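Local atomic coordinates of uncharacterized protein (Leptospira interrogans serogroup Icterohaemorrhagiae serovar copenhageni, PDB entry 6OE6), a protein that is of unknown function but is probably a lipoprotein, held to a membrane by a lipid at its N-terminus, with a fold of beta strands and loops and no helix. Residues G108-K113 and V124-R129. Residues are numbered along the deposited sequence; the frame is centred on the assembly and turned at random.
Sequences GKYLLK and VEFLVR
Tyr-110 and Phe-126, a hydrogen-bonded antiparallel pair, shape the inner face of the beta hairpin formed by strands 108-116 and 119-129. The bump is Tyr-110 CB, which rides over one face of the Phe-126 ring, 3.9 Å from its centroid and 20° off the ring normal: a CH-pi contact. Phe-126 presents that face because chi1 of 62° sets CG between its backbone N and carbonyl carbon, swinging the ring across to the neighbouring strand. The two rings are nearly parallel yet slid apart, centroids 5.5 Å from each other, so they scarcely overlap. Val-128 CG2 fills the adjoining hollow, in plane at the Phe-126 edge and 3.7 Å from Tyr-110 CE2. Farther along, Leu-112 and Val-124 lie side by side, with Leu-112 CB 3.9 Å from Val-124 CG1, and both touch Phe-16 and Trp-18 of strand 15-21 in the other sheet.

On the reverse face, Leu-127 CD2 nestles against the Lys-109 stem, 3.5 Å from Lys-109 CG, while Leu-111 CD1 rests on Glu-125 CG at 3.7 Å.

Six backbone hydrogen bonds join Gly-108 with Val-128, Tyr-110 with Phe-126 and Leu-112 with Val-124, the straightest from Leu-112 N to Val-124 O (2.9 Å, 175° at the hydrogen). The chemistry thus implies a two-sided hairpin: an apolar face turned to the protein interior, and another where the stems of Lys-109 and Glu-125 pack on Leu-127 and Leu-111, while the ammonium lies by the Phe-77 ring (cation-pi) and Glu-125 OE2 hydrogen-bonds to the Tyr-81 hydroxyl.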
loop_
_atom_site.group_PDB
_atom_site.type_symbol
_atom_site.label_atom_id
_atom_site.label_comp_id
_atom_site.label_asym_id
_atom_site.label_seq_id
_atom_site.Cartn_x
_atom_site.Cartn_y
_atom_site.Cartn_z
ATOM N N GLY A 108 -8.496 9.264 -1.212
ATOM C CA GLY A 108 -9.226 8.298 -2.009
ATOM C C GLY A 108 -8.941 6.875 -1.569
ATOM O O GLY A 108 -8.354 6.625 -0.525
ATOM N N LYS A 109 -9.393 5.948 -2.395
ATOM C CA LYS A 109 -9.252 4.529 -2.114
ATOM C C LYS A 109 -8.274 3.949 -3.122
ATOM O O LYS A 109 -8.390 4.227 -4.319
ATOM C CB LYS A 109 -10.626 3.838 -2.204
ATOM C CG LYS A 109 -10.620 2.389 -1.701
ATOM C CD LYS A 109 -12.070 1.869 -1.506
ATOM C CE LYS A 109 -12.774 1.634 -2.833
ATOM N NZ LYS A 109 -14.169 1.076 -2.676
ATOM N N TYR A 110 -7.328 3.142 -2.639
ATOM C CA TYR A 110 -6.219 2.644 -3.448
ATOM C C TYR A 110 -6.072 1.144 -3.302
ATOM O O TYR A 110 -6.416 0.562 -2.266
ATOM C CB TYR A 110 -4.864 3.294 -3.038
ATOM C CG TYR A 110 -4.869 4.785 -3.322
ATOM C CD1 TYR A 110 -4.431 5.254 -4.565
ATOM C CD2 TYR A 110 -5.366 5.698 -2.386
ATOM C CE1 TYR A 110 -4.467 6.593 -4.873
ATOM C CE2 TYR A 110 -5.390 7.055 -2.678
ATOM C CZ TYR A 110 -4.928 7.484 -3.933
ATOM O OH TYR A 110 -4.947 8.815 -4.266
ATOM N N LEU A 111 -5.526 0.534 -4.360
ATOM C CA LEU A 111 -5.298 -0.900 -4.443
ATOM C C LEU A 111 -3.855 -1.096 -4.867
ATOM O O LEU A 111 -3.455 -0.657 -5.958
ATOM C CB LEU A 111 -6.252 -1.560 -5.451
ATOM C CG LEU A 111 -6.092 -3.066 -5.699
ATOM C CD1 LEU A 111 -6.373 -3.837 -4.406
ATOM C CD2 LEU A 111 -7.003 -3.525 -6.845
ATOM N N LEU A 112 -3.090 -1.770 -4.024
ATOM C CA LEU A 112 -1.673 -2.051 -4.287
ATOM C C LEU A 112 -1.580 -3.528 -4.636
ATOM O O LEU A 112 -2.050 -4.368 -3.868
ATOM C CB LEU A 112 -0.836 -1.734 -3.047
ATOM C CG LEU A 112 0.633 -2.169 -3.014
ATOM C CD1 LEU A 112 1.421 -1.515 -4.166
ATOM C CD2 LEU A 112 1.208 -1.752 -1.656
ATOM N N LYS A 113 -1.012 -3.840 -5.801
ATOM C CA LYS A 113 -0.844 -5.219 -6.240
ATOM C C LYS A 113 0.641 -5.543 -6.310
ATOM O O LYS A 113 1.454 -4.682 -6.640
ATOM C CB LYS A 113 -1.459 -5.443 -7.623
ATOM C CG LYS A 113 -2.994 -5.226 -7.708
ATOM C CD LYS A 113 -3.464 -5.471 -9.113
ATOM C CE LYS A 113 -4.928 -5.083 -9.281
ATOM N NZ LYS A 113 -5.412 -5.528 -10.600
ATOM N N VAL A 124 -3.741 -5.495 -1.709
ATOM C CA VAL A 124 -4.213 -4.900 -0.463
ATOM C C VAL A 124 -4.825 -3.541 -0.785
ATOM O O VAL A 124 -4.336 -2.815 -1.659
ATOM C CB VAL A 124 -3.063 -4.776 0.565
ATOM C CG1 VAL A 124 -1.970 -3.854 0.037
ATOM C CG2 VAL A 124 -3.596 -4.297 1.933
ATOM N N GLU A 125 -5.915 -3.211 -0.099
ATOM C CA GLU A 125 -6.559 -1.907 -0.218
ATOM C C GLU A 125 -6.229 -1.005 0.973
ATOM O O GLU A 125 -6.085 -1.474 2.107
ATOM C CB GLU A 125 -8.077 -2.066 -0.314
ATOM C CG GLU A 125 -8.540 -2.801 -1.555
ATOM C CD GLU A 125 -10.041 -3.028 -1.553
ATOM O OE1 GLU A 125 -10.526 -3.865 -0.755
ATOM O OE2 GLU A 125 -10.728 -2.356 -2.339
ATOM N N PHE A 126 -6.170 0.303 0.716
ATOM C CA PHE A 126 -6.094 1.282 1.798
ATOM C C PHE A 126 -6.793 2.580 1.391
ATOM O O PHE A 126 -6.984 2.860 0.211
ATOM C CB PHE A 126 -4.633 1.542 2.233
ATOM C CG PHE A 126 -3.735 2.119 1.159
ATOM C CD1 PHE A 126 -3.698 3.491 0.946
ATOM C CD2 PHE A 126 -2.880 1.300 0.392
ATOM C CE1 PHE A 126 -2.840 4.044 -0.036
ATOM C CE2 PHE A 126 -2.000 1.849 -0.559
ATOM C CZ PHE A 126 -1.997 3.220 -0.783
ATOM N N LEU A 127 -7.233 3.348 2.395
ATOM C CA LEU A 127 -7.839 4.661 2.188
ATOM C C LEU A 127 -6.831 5.746 2.548
ATOM O O LEU A 127 -6.044 5.565 3.484
ATOM C CB LEU A 127 -9.074 4.848 3.073
ATOM C CG LEU A 127 -10.253 3.931 2.830
ATOM C CD1 LEU A 127 -11.378 4.311 3.796
ATOM C CD2 LEU A 127 -10.700 4.061 1.400
ATOM N N VAL A 128 -6.866 6.866 1.809
ATOM C CA VAL A 128 -6.165 8.111 2.165
ATOM C C VAL A 128 -7.225 9.161 2.457
ATOM O O VAL A 128 -8.119 9.394 1.634
ATOM C CB VAL A 128 -5.235 8.594 1.041
ATOM C CG1 VAL A 128 -4.562 9.921 1.435
ATOM C CG2 VAL A 128 -4.187 7.529 0.743
ATOM N N ARG A 129 -7.145 9.801 3.627
ATOM C CA ARG A 129 -8.155 10.778 3.999
ATOM C C ARG A 129 -7.546 12.140 4.301
ATOM O O ARG A 129 -6.403 12.240 4.754
ATOM C CB ARG A 129 -8.948 10.306 5.212
ATOM C CG ARG A 129 -9.758 9.075 4.903
ATOM C CD ARG A 129 -10.679 8.745 6.037
ATOM N NE ARG A 129 -11.710 9.761 6.250
ATOM C CZ ARG A 129 -11.736 10.600 7.282
ATOM N NH1 ARG A 129 -10.783 10.560 8.205
ATOM N NH2 ARG A 129 -12.725 11.476 7.397
#